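PDB 6TZ0: RNA-dependent RNA Polymerase from Bombyx mori cytoplasmic polyhedrosis virus, which catalyses RNA-templated RNA synthesis, making plus strands by fully conservative transcription of the double-stranded genome and, after core assembly, the complementary minus strands. Local coordinates for residues V650-L655 against I675-D680; D681-F686 against I720-Q725. One frame throughout, in Å; residues are numbered along the deposited sequence.

Contact 1: V650-L655 against I675-D680; sequences VLLQGL and IKILGD
I677 and I675 pack against L652 and Q653 in an apolar helix-on-sheet contact inside the polymerase domain, where helix 644-665 runs alongside strand 672-677, an outer member of its four-stranded antiparallel sheet as counted within this chain. The helical turn 650-655 and strand 675-677 run nearly antiparallel, at 161°, with their axes 9.1 Å apart at closest approach. On the strand, I677 does most of the touching. Its CG1 stands beside its own backbone N (chi1 -65°), and the extended arm beyond it carries CD1 onto the helix backbone, 3.5 Å from N of Q653. The same methyl meets CB of L652 at 3.8 Å and CB of Q653 at 3.9 Å, so that it sits between two successive helical residues. The other branch, CG2, lies against the flank of L652, 4.1 Å from its CB.

Strand 672-677 and the next strand, 682-687, form the hairpin of polymerase motif C in the palm, and G679-D680-D681 is the GDD sequence at its turn. D680 binds magnesium ions in another structure of this protein. L652 reaches this turn as well: its CD1 comes to 4.0 Å from the backbone N of D680, while the CB of D680 is directed away from the helix. Farther up the strand, I675 makes a looser approach, its CD1 4.4 Å from CA of Q653.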
ATOM      1  N   VAL A 650       4.753  13.420   7.439  1.00 24.14           N
ATOM      2  CA  VAL A 650       5.800  14.110   8.186  1.00 24.14           C
ATOM      3  C   VAL A 650       6.341  15.293   7.400  1.00 24.14           C
ATOM      4  O   VAL A 650       6.488  16.394   7.944  1.00 24.14           O
ATOM      5  CB  VAL A 650       6.911  13.117   8.574  1.00 24.14           C
ATOM      6  CG1 VAL A 650       8.151  13.836   9.032  1.00 24.14           C
ATOM      7  CG2 VAL A 650       6.441  12.224   9.699  1.00 24.14           C
ATOM      8  N   LEU A 651       6.584  15.106   6.099  1.00 23.06           N
ATOM      9  CA  LEU A 651       7.157  16.169   5.281  1.00 23.06           C
ATOM     10  C   LEU A 651       6.201  17.345   5.124  1.00 23.06           C
ATOM     11  O   LEU A 651       6.623  18.506   5.209  1.00 23.06           O
ATOM     12  CB  LEU A 651       7.560  15.597   3.920  1.00 23.06           C
ATOM     13  CG  LEU A 651       8.318  16.447   2.900  1.00 23.06           C
ATOM     14  CD1 LEU A 651       9.284  15.565   2.180  1.00 23.06           C
ATOM     15  CD2 LEU A 651       7.390  17.046   1.877  1.00 23.06           C
ATOM     16  N   LEU A 652       4.910  17.075   4.920  1.00 24.71           N
ATOM     17  CA  LEU A 652       3.973  18.174   4.726  1.00 24.71           C
ATOM     18  C   LEU A 652       3.699  18.915   6.026  1.00 24.71           C
ATOM     19  O   LEU A 652       3.608  20.154   6.024  1.00 24.71           O
ATOM     20  CB  LEU A 652       2.682  17.650   4.107  1.00 24.71           C
ATOM     21  CG  LEU A 652       2.808  17.238   2.644  1.00 24.71           C
ATOM     22  CD1 LEU A 652       1.559  16.508   2.202  1.00 24.71           C
ATOM     23  CD2 LEU A 652       3.067  18.454   1.786  1.00 24.71           C
ATOM     24  N   GLN A 653       3.595  18.191   7.151  1.00 23.53           N
ATOM     25  CA  GLN A 653       3.385  18.888   8.414  1.00 23.53           C
ATOM     26  C   GLN A 653       4.627  19.667   8.819  1.00 23.53           C
ATOM     27  O   GLN A 653       4.507  20.752   9.400  1.00 23.53           O
ATOM     28  CB  GLN A 653       2.950  17.912   9.510  1.00 23.53           C
ATOM     29  CG  GLN A 653       4.017  17.054  10.136  1.00 23.53           C
ATOM     30  CD  GLN A 653       3.438  16.019  11.055  1.00 23.53           C
ATOM     31  OE1 GLN A 653       2.232  15.842  11.128  1.00 23.53           O
ATOM     32  NE2 GLN A 653       4.300  15.353  11.802  1.00 23.53           N
ATOM     33  N   GLY A 654       5.811  19.185   8.429  1.00 22.11           N
ATOM     34  CA  GLY A 654       7.025  19.918   8.710  1.00 22.11           C
ATOM     35  C   GLY A 654       7.124  21.197   7.910  1.00 22.11           C
ATOM     36  O   GLY A 654       7.461  22.243   8.463  1.00 22.11           O
ATOM     37  N   LEU A 655       6.794  21.140   6.613  1.00 22.81           N
ATOM     38  CA  LEU A 655       6.823  22.346   5.785  1.00 22.81           C
ATOM     39  C   LEU A 655       5.816  23.387   6.261  1.00 22.81           C
ATOM     40  O   LEU A 655       6.150  24.572   6.354  1.00 22.81           O
ATOM     41  CB  LEU A 655       6.562  22.012   4.318  1.00 22.81           C
ATOM     42  CG  LEU A 655       7.589  21.245   3.493  1.00 22.81           C
ATOM     43  CD1 LEU A 655       7.020  20.993   2.116  1.00 22.81           C
ATOM     44  CD2 LEU A 655       8.889  21.996   3.391  1.00 22.81           C
ATOM     45  N   ILE A 675      -4.327  22.091  11.036  1.00 30.19           N
ATOM     46  CA  ILE A 675      -4.108  21.394   9.778  1.00 30.19           C
ATOM     47  C   ILE A 675      -4.326  19.909  10.023  1.00 30.19           C
ATOM     48  O   ILE A 675      -4.087  19.405  11.123  1.00 30.19           O
ATOM     49  CB  ILE A 675      -2.709  21.646   9.156  1.00 30.19           C
ATOM     50  CG1 ILE A 675      -1.592  21.231  10.099  1.00 30.19           C
ATOM     51  CG2 ILE A 675      -2.535  23.089   8.753  1.00 30.19           C
ATOM     52  CD1 ILE A 675      -0.247  21.155   9.438  1.00 30.19           C
ATOM     53  N   LYS A 676      -4.827  19.215   9.003  1.00 31.03           N
ATOM     54  CA  LYS A 676      -4.974  17.764   9.030  1.00 31.03           C
ATOM     55  C   LYS A 676      -4.384  17.182   7.756  1.00 31.03           C
ATOM     56  O   LYS A 676      -4.695  17.649   6.657  1.00 31.03           O
ATOM     57  CB  LYS A 676      -6.434  17.345   9.180  1.00 31.03           C
ATOM     58  CG  LYS A 676      -7.025  17.668  10.527  1.00 31.03           C
ATOM     59  CD  LYS A 676      -6.365  16.833  11.602  1.00 31.03           C
ATOM     60  CE  LYS A 676      -6.969  17.102  12.962  1.00 31.03           C
ATOM     61  NZ  LYS A 676      -6.300  16.317  14.028  1.00 31.03           N
ATOM     62  N   ILE A 677      -3.505  16.191   7.904  1.00 30.94           N
ATOM     63  CA  ILE A 677      -2.745  15.622   6.795  1.00 30.94           C
ATOM     64  C   ILE A 677      -2.810  14.101   6.879  1.00 30.94           C
ATOM     65  O   ILE A 677      -2.684  13.530   7.966  1.00 30.94           O
ATOM     66  CB  ILE A 677      -1.278  16.122   6.806  1.00 30.94           C
ATOM     67  CG1 ILE A 677      -1.220  17.623   6.554  1.00 30.94           C
ATOM     68  CG2 ILE A 677      -0.440  15.456   5.738  1.00 30.94           C
ATOM     69  CD1 ILE A 677       0.102  18.224   6.827  1.00 30.94           C
ATOM     70  N   LEU A 678      -3.040  13.441   5.733  1.00 34.20           N
ATOM     71  CA  LEU A 678      -2.930  11.987   5.664  1.00 34.20           C
ATOM     72  C   LEU A 678      -2.102  11.552   4.448  1.00 34.20           C
ATOM     73  O   LEU A 678      -2.249  10.432   3.958  1.00 34.20           O
ATOM     74  CB  LEU A 678      -4.326  11.347   5.666  1.00 34.20           C
ATOM     75  CG  LEU A 678      -4.456   9.899   6.158  1.00 34.20           C
ATOM     76  CD1 LEU A 678      -3.998   9.855   7.575  1.00 34.20           C
ATOM     77  CD2 LEU A 678      -5.857   9.368   6.060  1.00 34.20           C
ATOM     78  N   GLY A 679      -1.228  12.414   3.945  1.00 35.94           N
ATOM     79  CA  GLY A 679      -0.396  12.051   2.817  1.00 35.94           C
ATOM     80  C   GLY A 679      -1.130  12.406   1.550  1.00 35.94           C
ATOM     81  O   GLY A 679      -2.173  11.811   1.266  1.00 35.94           O
ATOM     82  N   ASP A 680      -0.634  13.419   0.833  1.00 38.61           N
ATOM     83  CA  ASP A 680      -1.162  14.029  -0.391  1.00 38.61           C
ATOM     84  C   ASP A 680      -2.479  14.783  -0.153  1.00 38.61           C
ATOM     85  O   ASP A 680      -2.958  15.468  -1.062  1.00 38.61           O
ATOM     86  CB  ASP A 680      -1.340  13.005  -1.529  1.00 38.61           C
ATOM     87  CG  ASP A 680      -1.271  13.632  -2.908  1.00 38.61           C
ATOM     88  OD1 ASP A 680      -0.955  14.832  -3.001  1.00 38.61           O
ATOM     89  OD2 ASP A 680      -1.545  12.926  -3.898  1.00 38.61           O
TER

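Contact 2: D681-F686 against I720-Q725; sequences DIMEIF and IVLLQQ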
ATOM      1  N   ASP A 681      -3.059  14.719   1.046  1.00 36.90           N
ATOM      2  CA  ASP A 681      -4.257  15.469   1.415  1.00 36.90           C
ATOM      3  C   ASP A 681      -3.912  16.413   2.552  1.00 36.90           C
ATOM      4  O   ASP A 681      -3.696  15.969   3.681  1.00 36.90           O
ATOM      5  CB  ASP A 681      -5.398  14.548   1.839  1.00 36.90           C
ATOM      6  CG  ASP A 681      -6.143  13.966   0.674  1.00 36.90           C
ATOM      7  OD1 ASP A 681      -6.236  14.640  -0.372  1.00 36.90           O
ATOM      8  OD2 ASP A 681      -6.650  12.834   0.804  1.00 36.90           O
ATOM      9  N   ILE A 682      -3.887  17.706   2.265  1.00 33.52           N
ATOM     10  CA  ILE A 682      -3.660  18.736   3.268  1.00 33.52           C
ATOM     11  C   ILE A 682      -4.974  19.484   3.441  1.00 33.52           C
ATOM     12  O   ILE A 682      -5.682  19.737   2.463  1.00 33.52           O
ATOM     13  CB  ILE A 682      -2.525  19.703   2.864  1.00 33.52           C
ATOM     14  CG1 ILE A 682      -1.261  18.960   2.450  1.00 33.52           C
ATOM     15  CG2 ILE A 682      -2.165  20.647   3.996  1.00 33.52           C
ATOM     16  CD1 ILE A 682      -1.078  18.849   0.948  1.00 33.52           C
ATOM     17  N   MET A 683      -5.313  19.814   4.684  1.00 32.07           N
ATOM     18  CA  MET A 683      -6.505  20.604   4.985  1.00 32.07           C
ATOM     19  C   MET A 683      -6.118  21.731   5.934  1.00 32.07           C
ATOM     20  O   MET A 683      -5.953  21.499   7.130  1.00 32.07           O
ATOM     21  CB  MET A 683      -7.589  19.734   5.594  1.00 32.07           C
ATOM     22  CG  MET A 683      -8.862  20.477   5.862  1.00 32.07           C
ATOM     23  SD  MET A 683     -10.122  19.458   6.620  1.00 32.07           S
ATOM     24  CE  MET A 683      -9.502  19.346   8.285  1.00 32.07           C
ATOM     25  N   GLU A 684      -6.002  22.947   5.419  1.00 32.70           N
ATOM     26  CA  GLU A 684      -5.590  24.099   6.207  1.00 32.70           C
ATOM     27  C   GLU A 684      -6.790  24.968   6.549  1.00 32.70           C
ATOM     28  O   GLU A 684      -7.637  25.241   5.697  1.00 32.70           O
ATOM     29  CB  GLU A 684      -4.558  24.925   5.447  1.00 32.70           C
ATOM     30  CG  GLU A 684      -3.257  24.203   5.229  1.00 32.70           C
ATOM     31  CD  GLU A 684      -2.307  24.989   4.368  1.00 32.70           C
ATOM     32  OE1 GLU A 684      -2.731  26.013   3.797  1.00 32.70           O
ATOM     33  OE2 GLU A 684      -1.131  24.592   4.258  1.00 32.70           O
ATOM     34  N   ILE A 685      -6.854  25.407   7.801  1.00 29.93           N
ATOM     35  CA  ILE A 685      -7.906  26.299   8.275  1.00 29.93           C
ATOM     36  C   ILE A 685      -7.246  27.529   8.882  1.00 29.93           C
ATOM     37  O   ILE A 685      -6.490  27.418   9.855  1.00 29.93           O
ATOM     38  CB  ILE A 685      -8.824  25.608   9.292  1.00 29.93           C
ATOM     39  CG1 ILE A 685      -9.540  24.425   8.647  1.00 29.93           C
ATOM     40  CG2 ILE A 685      -9.861  26.568   9.793  1.00 29.93           C
ATOM     41  CD1 ILE A 685     -10.216  23.522   9.626  1.00 29.93           C
ATOM     42  N   PHE A 686      -7.529  28.694   8.311  1.00 29.07           N
ATOM     43  CA  PHE A 686      -7.005  29.971   8.775  1.00 29.07           C
ATOM     44  C   PHE A 686      -8.149  30.797   9.342  1.00 29.07           C
ATOM     45  O   PHE A 686      -9.270  30.731   8.837  1.00 29.07           O
ATOM     46  CB  PHE A 686      -6.353  30.740   7.625  1.00 29.07           C
ATOM     47  CG  PHE A 686      -5.241  30.005   6.957  1.00 29.07           C
ATOM     48  CD1 PHE A 686      -3.972  29.984   7.508  1.00 29.07           C
ATOM     49  CD2 PHE A 686      -5.461  29.337   5.770  1.00 29.07           C
ATOM     50  CE1 PHE A 686      -2.949  29.304   6.887  1.00 29.07           C
ATOM     51  CE2 PHE A 686      -4.441  28.661   5.142  1.00 29.07           C
ATOM     52  CZ  PHE A 686      -3.183  28.649   5.704  1.00 29.07           C
ATOM     53  N   ILE A 720     -15.022  22.815   2.499  1.00 29.99           N
ATOM     54  CA  ILE A 720     -13.767  22.166   2.856  1.00 29.99           C
ATOM     55  C   ILE A 720     -13.849  20.692   2.464  1.00 29.99           C
ATOM     56  O   ILE A 720     -14.921  20.083   2.515  1.00 29.99           O
ATOM     57  CB  ILE A 720     -13.457  22.380   4.360  1.00 29.99           C
ATOM     58  CG1 ILE A 720     -12.010  22.033   4.695  1.00 29.99           C
ATOM     59  CG2 ILE A 720     -14.450  21.663   5.278  1.00 29.99           C
ATOM     60  CD1 ILE A 720     -11.025  23.002   4.139  1.00 29.99           C
ATOM     61  N   VAL A 721     -12.728  20.136   2.006  1.00 31.52           N
ATOM     62  CA  VAL A 721     -12.655  18.760   1.522  1.00 31.52           C
ATOM     63  C   VAL A 721     -11.531  18.051   2.261  1.00 31.52           C
ATOM     64  O   VAL A 721     -10.404  18.552   2.306  1.00 31.52           O
ATOM     65  CB  VAL A 721     -12.387  18.679   0.004  1.00 31.52           C
ATOM     66  CG1 VAL A 721     -12.482  17.246  -0.471  1.00 31.52           C
ATOM     67  CG2 VAL A 721     -13.308  19.570  -0.795  1.00 31.52           C
ATOM     68  N   LEU A 722     -11.822  16.878   2.815  1.00 31.83           N
ATOM     69  CA  LEU A 722     -10.761  16.012   3.305  1.00 31.83           C
ATOM     70  C   LEU A 722     -11.215  14.568   3.187  1.00 31.83           C
ATOM     71  O   LEU A 722     -12.306  14.229   3.653  1.00 31.83           O
ATOM     72  CB  LEU A 722     -10.387  16.330   4.753  1.00 31.83           C
ATOM     73  CG  LEU A 722      -9.172  15.571   5.282  1.00 31.83           C
ATOM     74  CD1 LEU A 722      -7.949  15.958   4.482  1.00 31.83           C
ATOM     75  CD2 LEU A 722      -8.962  15.848   6.749  1.00 31.83           C
ATOM     76  N   LEU A 723     -10.364  13.742   2.562  1.00 32.85           N
ATOM     77  CA  LEU A 723     -10.552  12.294   2.416  1.00 32.85           C
ATOM     78  C   LEU A 723     -11.845  11.956   1.680  1.00 32.85           C
ATOM     79  O   LEU A 723     -12.569  11.037   2.065  1.00 32.85           O
ATOM     80  CB  LEU A 723     -10.492  11.583   3.767  1.00 32.85           C
ATOM     81  CG  LEU A 723      -9.144  11.684   4.473  1.00 32.85           C
ATOM     82  CD1 LEU A 723      -9.208  11.043   5.846  1.00 32.85           C
ATOM     83  CD2 LEU A 723      -8.077  11.050   3.620  1.00 32.85           C
ATOM     84  N   GLN A 724     -12.116  12.715   0.610  1.00 34.89           N
ATOM     85  CA  GLN A 724     -13.314  12.599  -0.232  1.00 34.89           C
ATOM     86  C   GLN A 724     -14.606  12.736   0.572  1.00 34.89           C
ATOM     87  O   GLN A 724     -15.600  12.065   0.300  1.00 34.89           O
ATOM     88  CB  GLN A 724     -13.313  11.301  -1.045  1.00 34.89           C
ATOM     89  CG  GLN A 724     -12.169  11.197  -2.032  1.00 34.89           C
ATOM     90  CD  GLN A 724     -12.191  12.296  -3.075  1.00 34.89           C
ATOM     91  OE1 GLN A 724     -13.249  12.708  -3.546  1.00 34.89           O
ATOM     92  NE2 GLN A 724     -11.011  12.773  -3.448  1.00 34.89           N
ATOM     93  N   GLN A 725     -14.589  13.610   1.572  1.00 31.46           N
ATOM     94  CA  GLN A 725     -15.776  13.977   2.335  1.00 31.46           C
ATOM     95  C   GLN A 725     -15.877  15.491   2.323  1.00 31.46           C
ATOM     96  O   GLN A 725     -15.019  16.178   2.882  1.00 31.46           O
ATOM     97  CB  GLN A 725     -15.713  13.424   3.755  1.00 31.46           C
ATOM     98  CG  GLN A 725     -16.038  11.950   3.819  1.00 31.46           C
ATOM     99  CD  GLN A 725     -15.782  11.343   5.174  1.00 31.46           C
ATOM    100  OE1 GLN A 725     -15.110  11.930   6.014  1.00 31.46           O
ATOM    101  NE2 GLN A 725     -16.355  10.174   5.410  1.00 31.46           N
TER
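M683 lies across I720 and L722 on the side of the motif C hairpin opposite to the helix bearing L652, joining the palm strand that follows the GDD turn to strand 720-722 of a small three-stranded antiparallel sheet. The two strands run at 147° to each other, their axes 7.2 Å apart at closest approach, and the link between them is made by side chains, without backbone hydrogen bonds.

The tight part is built round M683. With CG anti to the backbone N (chi1 -177°), its CB is directed toward the partner strand and the chain runs on extended, bending only at the thioether, where chi3 is 75°. CG rests 3.7 Å from CG1 of I720, and SD lies 3.7 Å from CB of L722; the methionine crosses both side chains at about a right angle. CE continues over the leucine to reach CD2 at 3.9 Å. M532 of helix 530-535 touches M683, I720 and L722 and so adds a third element to this buried cluster.

Toward the active site the packing thins. CD1 of L722 still covers CB of D681, at 3.9 Å, but beyond it the chain turns through L723 and Q724, both with positive phi, into strand 725-727. Q724 is exposed there and L723 partly so. D681, itself partly exposed, binds magnesium in another structure of this protein, and its side chain lies about 5 Å from that of D547, a further metal ligand. On this looser side, the carboxylate oxygen OD2 of D681 meets the methyl CD2 of L723 at 3.6 Å.

In the fold
Contacts 1 and 2 rest on the two arms of one hairpin, strands 672-677 and 682-687, whose turn supplies D680 to the first and D681 to the second. The backbone pair K676 O and M683 N, probably hydrogen-bonded at 3.0 Å, ties the arms together, and the contact centres are 11 Å apart. Contact 1 is the more buried, with aliphatic branches set against a helix backbone and D680 alone partly exposed; contact 2 covers more surface, 315 Å² against 203 Å², with a thioether at its core and partly exposed residues, D681 and L723, at the end near the metal site. Packing also passes directly between them: L652 touches I682, and L678 touches L723.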